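Local coordinates for DyP-type peroxidase (Pleurotus ostreatus PC15, PDB 6FSK), which is a heme b peroxidase of the dye-decolorizing family that probably uses hydrogen peroxide to oxidise dyes and other substrates, apparently including Mn(II), at residues Asp11-Leu16 and Gly215-Lys220; Leu93-Phe98 and Ser386-Asp391; Ser194-Glu199 and Asn350-Arg355. The protein carries 1 engineered substitution. All coordinates share one frame; numbering follows the deposited sequence.

Contact 1: residues Asp11-Leu16 and Gly215-Lys220; sequences DILGGL and GFILAK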
loop_
_atom_site.group_PDB
_atom_site.type_symbol
_atom_site.label_atom_id
_atom_site.label_comp_id
_atom_site.label_asym_id
_atom_site.label_seq_id
_atom_site.Cartn_x
_atom_site.Cartn_y
_atom_site.Cartn_z
ATOM N N ASP A 11 8.890 10.372 3.642
ATOM C CA ASP A 11 8.293 9.071 3.384
ATOM C C ASP A 11 7.831 8.903 1.977
ATOM O O ASP A 11 7.649 7.726 1.575
ATOM C CB ASP A 11 7.085 8.807 4.287
ATOM C CG ASP A 11 6.801 7.293 4.508
ATOM O OD1 ASP A 11 7.803 6.519 4.622
ATOM O OD2 ASP A 11 5.615 6.960 4.685
ATOM N N ILE A 12 7.636 9.983 1.213
ATOM C CA ILE A 12 7.035 9.914 -0.101
ATOM C C ILE A 12 8.129 9.390 -1.074
ATOM O O ILE A 12 7.941 8.408 -1.725
ATOM C CB ILE A 12 6.461 11.280 -0.560
ATOM C CG1 ILE A 12 5.451 11.846 0.413
ATOM C CG2 ILE A 12 5.905 11.180 -1.933
ATOM C CD1 ILE A 12 5.222 13.299 0.272
ATOM N N LEU A 13 9.223 10.143 -1.238
ATOM C CA LEU A 13 10.354 9.781 -2.100
ATOM C C LEU A 13 11.506 9.464 -1.142
ATOM O O LEU A 13 12.029 10.322 -0.412
ATOM C CB LEU A 13 10.728 10.890 -3.058
ATOM C CG LEU A 13 9.691 11.300 -4.088
ATOM C CD1 LEU A 13 10.224 12.414 -5.014
ATOM C CD2 LEU A 13 9.224 10.147 -4.950
ATOM N N GLY A 14 11.856 8.206 -1.135
ATOM C CA GLY A 14 12.816 7.643 -0.222
ATOM C C GLY A 14 12.196 6.611 0.650
ATOM O O GLY A 14 12.447 5.392 0.530
ATOM N N GLY A 15 11.344 7.095 1.528
ATOM C CA GLY A 15 10.729 6.209 2.503
ATOM C C GLY A 15 11.442 6.294 3.851
ATOM O O GLY A 15 12.724 6.182 3.937
ATOM N N LEU A 16 10.688 6.440 4.944
ATOM C CA LEU A 16 11.323 6.400 6.274
ATOM C C LEU A 16 11.841 5.028 6.586
ATOM O O LEU A 16 11.066 4.048 6.506
ATOM C CB LEU A 16 10.335 6.820 7.362
ATOM C CG LEU A 16 9.592 8.133 7.103
ATOM C CD1 LEU A 16 8.596 8.394 8.215
ATOM C CD2 LEU A 16 10.501 9.318 6.928
ATOM N N GLY A 215 5.068 13.966 -11.240
ATOM C CA GLY A 215 3.703 14.392 -11.023
ATOM C C GLY A 215 2.672 13.311 -10.911
ATOM O O GLY A 215 1.524 13.608 -10.584
ATOM N N PHE A 216 3.061 12.038 -11.123
ATOM C CA PHE A 216 2.146 10.906 -10.807
ATOM C C PHE A 216 2.226 10.591 -9.295
ATOM O O PHE A 216 1.357 9.851 -8.826
ATOM C CB PHE A 216 2.514 9.701 -11.652
ATOM C CG PHE A 216 2.169 9.910 -13.092
ATOM C CD1 PHE A 216 0.853 10.073 -13.516
ATOM C CD2 PHE A 216 3.175 10.043 -14.047
ATOM C CE1 PHE A 216 0.538 10.342 -14.860
ATOM C CE2 PHE A 216 2.817 10.306 -15.345
ATOM C CZ PHE A 216 1.532 10.499 -15.773
ATOM N N ILE A 217 3.197 11.169 -8.602
ATOM C CA ILE A 217 3.383 10.945 -7.139
ATOM C C ILE A 217 3.191 12.224 -6.376
ATOM O O ILE A 217 2.561 12.197 -5.297
ATOM C CB ILE A 217 4.769 10.338 -6.811
ATOM C CG1 ILE A 217 5.020 9.014 -7.585
ATOM C CG2 ILE A 217 5.007 10.159 -5.277
ATOM C CD1 ILE A 217 4.005 7.881 -7.315
ATOM N N LEU A 218 3.729 13.338 -6.883
ATOM C CA LEU A 218 3.691 14.611 -6.245
ATOM C C LEU A 218 2.784 15.523 -6.967
ATOM O O LEU A 218 2.928 15.709 -8.164
ATOM C CB LEU A 218 5.098 15.171 -6.253
ATOM C CG LEU A 218 6.229 14.469 -5.526
ATOM C CD1 LEU A 218 7.608 15.061 -5.903
ATOM C CD2 LEU A 218 6.017 14.530 -4.046
ATOM N N ALA A 219 1.869 16.207 -6.256
ATOM C CA ALA A 219 1.012 17.178 -6.890
ATOM C C ALA A 219 1.794 18.377 -7.496
ATOM O O ALA A 219 2.807 18.806 -6.940
ATOM C CB ALA A 219 0.010 17.715 -5.897
ATOM N N LYS A 220 1.275 18.765 -8.657
ATOM C CA LYS A 220 1.764 19.915 -9.439
ATOM C C LYS A 220 3.207 19.793 -9.865
ATOM O O LYS A 220 3.890 20.793 -10.047
ATOM C CB LYS A 220 1.578 21.210 -8.658
ATOM C CG LYS A 220 0.136 21.458 -8.259
ATOM C CD LYS A 220 -0.139 22.837 -7.675
ATOM C CE LYS A 220 0.252 23.978 -8.606
ATOM N NZ LYS A 220 -0.856 24.492 -9.409
#

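Contact 2: residues Leu93-Phe98 and Ser386-Asp391; sequences LSDNAF and SSSIDD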
loop_
_atom_site.group_PDB
_atom_site.type_symbol
_atom_site.label_atom_id
_atom_site.label_comp_id
_atom_site.label_asym_id
_atom_site.label_seq_id
_atom_site.Cartn_x
_atom_site.Cartn_y
_atom_site.Cartn_z
ATOM N N LEU A 93 -8.733 19.966 -3.715
ATOM C CA LEU A 93 -7.507 19.283 -4.208
ATOM C C LEU A 93 -7.749 18.355 -5.382
ATOM O O LEU A 93 -6.818 17.607 -5.793
ATOM C CB LEU A 93 -6.812 18.579 -3.038
ATOM C CG LEU A 93 -6.247 19.342 -1.850
ATOM C CD1 LEU A 93 -5.509 18.482 -0.869
ATOM C CD2 LEU A 93 -5.380 20.532 -2.350
ATOM N N SER A 94 -8.961 18.336 -5.944
ATOM C CA SER A 94 -9.294 17.562 -7.155
ATOM C C SER A 94 -9.049 16.051 -6.962
ATOM O O SER A 94 -8.415 15.412 -7.773
ATOM C CB SER A 94 -8.425 18.143 -8.296
ATOM O OG SER A 94 -9.069 17.826 -9.495
ATOM N N ASP A 95 -9.500 15.529 -5.815
ATOM C CA ASP A 95 -9.524 14.069 -5.634
ATOM C C ASP A 95 -10.805 13.712 -4.896
ATOM O O ASP A 95 -11.021 14.090 -3.709
ATOM C CB ASP A 95 -8.323 13.629 -4.882
ATOM C CG ASP A 95 -8.216 12.152 -4.832
ATOM O OD1 ASP A 95 -8.803 11.458 -3.972
ATOM O OD2 ASP A 95 -7.543 11.626 -5.750
ATOM N N ASN A 96 -11.680 13.065 -5.608
ATOM C CA ASN A 96 -13.009 12.756 -5.113
ATOM C C ASN A 96 -12.931 11.818 -3.897
ATOM O O ASN A 96 -13.639 12.005 -2.931
ATOM C CB ASN A 96 -13.812 12.066 -6.178
ATOM C CG ASN A 96 -14.075 12.916 -7.372
ATOM O OD1 ASN A 96 -13.988 12.427 -8.540
ATOM N ND2 ASN A 96 -14.356 14.173 -7.127
ATOM N N ALA A 97 -12.083 10.808 -3.952
ATOM C CA ALA A 97 -11.939 9.852 -2.828
ATOM C C ALA A 97 -11.485 10.548 -1.580
ATOM O O ALA A 97 -12.047 10.387 -0.502
ATOM C CB ALA A 97 -10.975 8.744 -3.238
ATOM N N PHE A 98 -10.421 11.376 -1.685
ATOM C CA PHE A 98 -9.893 12.123 -0.565
ATOM C C PHE A 98 -11.005 13.016 0.061
ATOM O O PHE A 98 -11.161 13.115 1.243
ATOM C CB PHE A 98 -8.757 13.031 -1.059
ATOM C CG PHE A 98 -8.224 13.988 -0.033
ATOM C CD1 PHE A 98 -7.414 13.564 0.970
ATOM C CD2 PHE A 98 -8.540 15.341 -0.069
ATOM C CE1 PHE A 98 -6.848 14.391 1.903
ATOM C CE2 PHE A 98 -8.014 16.193 0.895
ATOM C CZ PHE A 98 -7.210 15.747 1.870
ATOM N N SER A 386 0.444 8.506 -3.981
ATOM C CA SER A 386 0.431 8.942 -5.377
ATOM C C SER A 386 -0.207 10.330 -5.430
ATOM O O SER A 386 -0.694 10.838 -4.420
ATOM C CB SER A 386 -0.254 8.028 -6.364
ATOM O OG SER A 386 -1.662 8.210 -6.389
ATOM N N SER A 387 -0.209 10.975 -6.588
ATOM C CA SER A 387 -0.801 12.261 -6.705
ATOM C C SER A 387 -2.271 12.194 -6.980
ATOM O O SER A 387 -2.932 13.232 -7.186
ATOM C CB SER A 387 -0.103 13.094 -7.782
ATOM O OG SER A 387 -0.331 12.505 -9.037
ATOM N N SER A 388 -2.869 10.987 -6.974
ATOM C CA SER A 388 -4.287 10.855 -7.197
ATOM C C SER A 388 -4.741 9.519 -6.612
ATOM O O SER A 388 -4.443 8.456 -7.128
ATOM C CB SER A 388 -4.626 10.879 -8.667
ATOM O OG SER A 388 -6.001 10.657 -8.946
ATOM N N ILE A 389 -5.529 9.592 -5.556
ATOM C CA ILE A 389 -6.217 8.368 -5.004
ATOM C C ILE A 389 -7.266 7.882 -5.988
ATOM O O ILE A 389 -7.425 6.657 -6.250
ATOM C CB ILE A 389 -6.828 8.675 -3.628
ATOM C CG1 ILE A 389 -5.754 9.156 -2.679
ATOM C CG2 ILE A 389 -7.517 7.412 -3.046
ATOM C CD1 ILE A 389 -6.323 9.535 -1.299
ATOM N N ASP A 390 -7.926 8.845 -6.664
ATOM C CA ASP A 390 -8.933 8.498 -7.658
ATOM C C ASP A 390 -8.299 7.636 -8.781
ATOM O O ASP A 390 -8.857 6.601 -9.164
ATOM C CB ASP A 390 -9.524 9.695 -8.331
ATOM C CG ASP A 390 -10.420 10.525 -7.422
ATOM O OD1 ASP A 390 -10.874 10.053 -6.372
ATOM O OD2 ASP A 390 -10.704 11.727 -7.867
ATOM N N ASP A 391 -7.099 7.990 -9.199
ATOM C CA ASP A 391 -6.440 7.262 -10.295
ATOM C C ASP A 391 -5.706 6.042 -9.817
ATOM O O ASP A 391 -5.534 5.048 -10.577
ATOM C CB ASP A 391 -5.379 8.113 -11.026
ATOM C CG ASP A 391 -5.948 9.273 -11.855
ATOM O OD1 ASP A 391 -7.146 9.355 -12.115
ATOM O OD2 ASP A 391 -5.105 10.137 -12.260
HETATM O O HOH W 1 -6.893 12.972 -7.919
#

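Contact 3: residues Ser194-Glu199 and Asn350-Arg355; sequences SHPAVE and NRRIIR. Unlike the reference sequence in segment 194-199: His-195 (reference Asn). With HEM (protoporphyrin IX containing Fe), chain C.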
loop_
_atom_site.group_PDB
_atom_site.type_symbol
_atom_site.label_atom_id
_atom_site.label_comp_id
_atom_site.label_asym_id
_atom_site.label_seq_id
_atom_site.Cartn_x
_atom_site.Cartn_y
_atom_site.Cartn_z
ATOM N N SER A 194 8.514 -4.360 -5.761
ATOM C CA SER A 194 8.247 -3.614 -6.979
ATOM C C SER A 194 7.598 -2.254 -6.731
ATOM O O SER A 194 6.440 -2.193 -6.334
ATOM C CB SER A 194 7.365 -4.415 -7.974
ATOM O OG SER A 194 7.135 -3.700 -9.209
ATOM N N HIS A 195 8.317 -1.163 -7.062
ATOM C CA HIS A 195 7.792 0.187 -6.972
ATOM C C HIS A 195 8.122 0.925 -8.250
ATOM O O HIS A 195 9.067 0.548 -8.935
ATOM C CB HIS A 195 8.394 1.013 -5.867
ATOM C CG HIS A 195 8.262 0.382 -4.523
ATOM N ND1 HIS A 195 7.037 0.328 -3.876
ATOM C CD2 HIS A 195 9.161 -0.250 -3.746
ATOM C CE1 HIS A 195 7.198 -0.341 -2.736
ATOM N NE2 HIS A 195 8.479 -0.708 -2.634
ATOM N N PRO A 196 7.361 1.962 -8.578
ATOM C CA PRO A 196 7.734 2.698 -9.772
ATOM C C PRO A 196 9.009 3.494 -9.509
ATOM O O PRO A 196 9.189 4.077 -8.402
ATOM C CB PRO A 196 6.592 3.669 -9.964
ATOM C CG PRO A 196 6.042 3.848 -8.532
ATOM C CD PRO A 196 6.089 2.454 -8.006
ATOM N N ALA A 197 9.852 3.571 -10.515
ATOM C CA ALA A 197 10.937 4.563 -10.439
ATOM C C ALA A 197 10.365 5.927 -10.806
ATOM O O ALA A 197 9.519 6.030 -11.690
ATOM C CB ALA A 197 12.053 4.189 -11.381
ATOM N N VAL A 198 10.904 7.005 -10.201
ATOM C CA VAL A 198 10.366 8.326 -10.375
ATOM C C VAL A 198 11.449 9.172 -11.021
ATOM O O VAL A 198 12.558 9.343 -10.495
ATOM C CB VAL A 198 9.981 8.923 -9.015
ATOM C CG1 VAL A 198 9.511 10.326 -9.171
ATOM C CG2 VAL A 198 8.875 8.018 -8.424
ATOM N N GLU A 199 11.133 9.675 -12.203
ATOM C CA GLU A 199 12.036 10.577 -12.898
ATOM C C GLU A 199 12.389 11.739 -11.980
ATOM O O GLU A 199 11.573 12.290 -11.213
ATOM C CB GLU A 199 11.448 11.088 -14.205
ATOM C CG GLU A 199 11.186 10.059 -15.251
ATOM C CD GLU A 199 10.942 10.722 -16.621
ATOM O OE1 GLU A 199 11.913 11.513 -17.010
ATOM O OE2 GLU A 199 9.929 10.501 -17.309
ATOM N N ASN A 350 -0.500 6.751 -14.239
ATOM C CA ASN A 350 -1.366 7.266 -13.202
ATOM C C ASN A 350 -1.984 6.215 -12.331
ATOM O O ASN A 350 -2.611 6.576 -11.350
ATOM C CB ASN A 350 -2.431 8.204 -13.778
ATOM C CG ASN A 350 -3.516 7.479 -14.551
ATOM O OD1 ASN A 350 -3.377 6.324 -14.990
ATOM N ND2 ASN A 350 -4.538 8.244 -14.917
ATOM N N ARG A 351 -1.757 4.962 -12.571
ATOM C CA ARG A 351 -2.235 3.887 -11.707
ATOM C C ARG A 351 -1.144 3.432 -10.784
ATOM O O ARG A 351 -1.401 2.590 -9.931
ATOM C CB ARG A 351 -2.637 2.724 -12.563
ATOM C CG ARG A 351 -3.624 3.082 -13.690
ATOM C CD ARG A 351 -4.978 3.314 -13.151
ATOM N NE ARG A 351 -5.893 3.642 -14.255
ATOM C CZ ARG A 351 -6.845 4.551 -14.211
ATOM N NH1 ARG A 351 -6.959 5.364 -13.176
ATOM N NH2 ARG A 351 -7.647 4.699 -15.240
ATOM N N ARG A 352 0.045 4.010 -10.860
ATOM C CA ARG A 352 1.156 3.544 -10.048
ATOM C C ARG A 352 1.067 4.148 -8.660
ATOM O O ARG A 352 0.598 5.279 -8.473
ATOM C CB ARG A 352 2.523 3.884 -10.700
ATOM C CG ARG A 352 2.629 3.288 -12.087
ATOM C CD ARG A 352 2.495 1.817 -12.189
ATOM N NE ARG A 352 3.454 1.068 -11.349
ATOM C CZ ARG A 352 4.676 0.768 -11.668
ATOM N NH1 ARG A 352 5.243 1.219 -12.831
ATOM N NH2 ARG A 352 5.415 0.095 -10.819
ATOM N N ILE A 353 1.569 3.378 -7.685
ATOM C CA ILE A 353 1.629 3.800 -6.298
ATOM C C ILE A 353 2.912 3.399 -5.687
ATOM O O ILE A 353 3.535 2.403 -6.086
ATOM C CB ILE A 353 0.433 3.201 -5.457
ATOM C CG1 ILE A 353 0.479 1.643 -5.464
ATOM C CG2 ILE A 353 -0.891 3.714 -5.937
ATOM C CD1 ILE A 353 -0.545 1.036 -4.524
ATOM N N ILE A 354 3.346 4.206 -4.685
ATOM C CA ILE A 354 4.504 3.854 -3.925
ATOM C C ILE A 354 3.995 3.358 -2.588
ATOM O O ILE A 354 3.360 4.094 -1.869
ATOM C CB ILE A 354 5.487 5.036 -3.722
ATOM C CG1 ILE A 354 6.132 5.408 -5.058
ATOM C CG2 ILE A 354 6.506 4.688 -2.685
ATOM C CD1 ILE A 354 6.928 6.697 -4.938
ATOM N N ARG A 355 4.367 2.125 -2.220
ATOM C CA ARG A 355 3.902 1.519 -0.939
ATOM C C ARG A 355 4.934 1.599 0.145
ATOM O O ARG A 355 6.154 1.428 -0.091
ATOM C CB ARG A 355 3.555 0.065 -1.156
ATOM C CG ARG A 355 2.374 -0.127 -2.037
ATOM C CD ARG A 355 2.222 -1.561 -2.548
ATOM N NE ARG A 355 3.362 -1.954 -3.393
ATOM C CZ ARG A 355 4.098 -3.036 -3.160
ATOM N NH1 ARG A 355 3.813 -3.904 -2.177
ATOM N NH2 ARG A 355 5.130 -3.254 -3.911
HETATM C CHA HEM C . 2.611 -6.196 -4.460
HETATM C CHB HEM C . 1.035 -8.439 -0.494
HETATM C CHC HEM C . -2.422 -5.116 -0.067
HETATM C CHD HEM C . -1.048 -3.030 -4.219
HETATM C C1A HEM C . 2.520 -7.120 -3.417
HETATM C C2A HEM C . 3.396 -8.228 -3.194
HETATM C C3A HEM C . 2.993 -8.828 -2.065
HETATM C C4A HEM C . 1.816 -8.135 -1.636
HETATM C CMA HEM C . 3.559 -10.067 -1.462
HETATM C CAA HEM C . 4.539 -8.635 -4.110
HETATM C CBA HEM C . 5.925 -8.088 -3.797
HETATM C CGA HEM C . 6.047 -6.611 -4.062
HETATM O O1A HEM C . 6.143 -6.192 -5.217
HETATM O O2A HEM C . 6.075 -5.839 -3.070
HETATM C C1B HEM C . -0.072 -7.747 0.004
HETATM C C2B HEM C . -0.763 -8.024 1.179
HETATM C C3B HEM C . -1.732 -7.088 1.361
HETATM C C4B HEM C . -1.618 -6.211 0.187
HETATM C CMB HEM C . -0.517 -9.198 2.094
HETATM C CAB HEM C . -2.771 -6.878 2.393
HETATM C CBB HEM C . -2.686 -7.373 3.609
HETATM C C1C HEM C . -2.461 -4.296 -1.152
HETATM C C2C HEM C . -3.363 -3.269 -1.464
HETATM C C3C HEM C . -3.017 -2.680 -2.645
HETATM C C4C HEM C . -1.796 -3.326 -3.063
HETATM C CMC HEM C . -4.518 -2.880 -0.581
HETATM C CAC HEM C . -3.655 -1.624 -3.477
HETATM C CBC HEM C . -4.979 -1.367 -3.476
HETATM C C1D HEM C . 0.119 -3.713 -4.573
HETATM C C2D HEM C . 0.956 -3.225 -5.713
HETATM C C3D HEM C . 2.020 -4.115 -5.737
HETATM C C4D HEM C . 1.748 -5.098 -4.702
HETATM C CMD HEM C . 0.747 -2.048 -6.579
HETATM C CAD HEM C . 3.174 -4.164 -6.732
HETATM C CBD HEM C . 2.838 -4.905 -7.988
HETATM C CGD HEM C . 3.955 -4.820 -8.999
HETATM O O1D HEM C . 4.297 -5.936 -9.463
HETATM O O2D HEM C . 4.509 -3.762 -9.219
HETATM N NA HEM C . 1.460 -7.114 -2.509
HETATM N NB HEM C . -0.646 -6.700 -0.636
HETATM N NC HEM C . -1.560 -4.400 -2.240
HETATM N ND HEM C . 0.593 -4.854 -4.071
HETATM FE FE HEM C . -0.071 -5.818 -2.417
HETATM O O HOH W 2 4.422 -1.188 -8.331
HETATM O O HOH W 3 4.464 -0.025 -5.280
HETATM O O HOH W 4 8.097 -1.572 -10.568
#

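Contact 1: residues Asp11-Leu16 and Gly215-Lys220
Leu-218 pushes its two methyl groups into the pair Ile-12 and Leu-13, and the contact is purely apolar. From CB the side chain turns so that CG is anti to the carbonyl carbon and beside the backbone N (chi1 -63°), which sends the methyls toward Ile-12 and Leu-13. Across this contact CB and CG stay back, and only the two methyls meet the other segment. At the tip, CD1 meets CD1 of Leu-13 at 3.8 Å, the two leucines reaching for each other tip to tip, while CD2 lies 4.0 Å from CG2 of Ile-12. That same Ile-12 methyl touches CG2 of Ile-217 at 3.6 Å, the two isoleucines sliding past one another in opposite directions. Behind this apolar front, the turn of residues 11-16 is closed by a bond of 2.9 Å from Leu-16 N to Asp-11 OD1. The contact thus joins two irregular segments, one leading into strand 20-28 and the other following strand 211-212. Leu-218 also touches Ile-8, while Leu-13 and Ile-217 both rest on Ile-354 of strand 354-360 and on Val-198 of strand 197-198.

Contact 2: residues Leu93-Phe98 and Ser386-Asp391
The carboxylates of Asp-95 and Asp-390 lie stacked, their planes 17° apart and their OD1 atoms separated by 3.5 Å, although both are acceptors of like charge. From the other side of the Asp-95 plane, CB of Ile-389 comes to 3.4 Å from Asp-95 OD1. The oxygens of Asp-390 face the start of helix 96-100: OD2 accepts from Asn-96 N at 2.8 Å on its syn side, somewhat out of plane, and OD1 takes Ala-97 N with its syn lone pair, also at 2.8 Å. Asp-95 reciprocates. Its OD2 receives a nearly straight bond of 3.0 Å from Asp-390 N (167°) and a weak one from Ile-389 N, while its OD1 uses the anti lone pair for Phe-98 N at 2.8 Å, the capping bond of an N-cap residue. With CG of Asp-95 turned away from the backbone N (chi1 -173°), one oxygen can serve each segment. A water donates to Asp-95 OD2 at 2.6 Å and to Ser-94 O, and accepts from Ser-388 OG, which in turn takes Asp-391 N in an ST motif. Beside the polar cluster, Ala-97 CB packs on Ile-389 CG2 at 3.7 Å, and Ile-389 continues onto Phe-239 and Tyr-469 of the main sheet. With an alanine in place of Asp-95, the amides of Phe-98 and Asp-390 would probably lose their acceptor and the water one of its acceptors. Two stacked carboxylates are probably tolerated because backbone N-H groups, three of them at the start of helix 96-100, point at their oxygens; this positive environment is likely to favour the ionised form of both.

Contact 3: residues Ser194-Glu199 and Asn350-Arg355
At the heme propionates, beside the GXXDG motif of the DyP family, Arg-355 on strand 354-360 meets Ser-194. Its NH2 donates to Ser-194 O at 3.0 Å; the oxygen lies in the guanidinium plane, while the donor stands above the carbonyl plane. The same NH2 reaches propionate atom O2A of the heme at 2.9 Å, and NH1 adds a second bond to that oxygen. Bent at chi3 (-63°), the arginine lays its guanidinium over the porphyrin, with C3D centred 3.4 Å beneath it. CE1 of His-195 covers the opposite face, ring and guanidinium planes being 30° apart. Ser-194 holds both propionates, through N to O1A and through OG to O2D at 2.6 Å. One water links Arg-355 NE to Ser-194 O and Ile-353 O; another links Arg-352 NH2 to Ser-194 O and O2D. Farther from the heme, Pro-196 CB sits 3.8 Å above the centre of the Arg-352 guanidinium, whose edge meets two waters. Pro-196 CG also packs on Ile-354 CG1 at 3.8 Å. Arg-355 NH1 forms a salt bridge with Asp-191 of the motif, and Arg-336 and the backbone N atoms of Gly-192 and Ile-193 also bond to the heme. Such an aspartate and arginine pair above the heme, across from the axial His-329, is the distal-side signature of DyP-type peroxidases.

Contact 3 touches the heme directly, while contacts 1 and 2 lie at similar distances from it, their centres about 14 Å apart. The side chains of Ile-389 in contact 2 and Ile-217 in contact 1 come within about 9 Å and about 10 Å of the cofactor. Contacts 1 and 3, with centres about 9 Å apart, share an apolar seam in which Ile-354 CD1 lies 3.9 Å from Ile-217 CD1. Polar links tie in contact 2: Ser-387 OG probably bonds Gly-215 O at 2.7 Å, and Arg-351 NH1 probably bonds Asp-391 O at 3.0 Å. Contacts 1 and 2 each join the N-terminal and C-terminal family regions, whereas contact 3 stays within the C-terminal one.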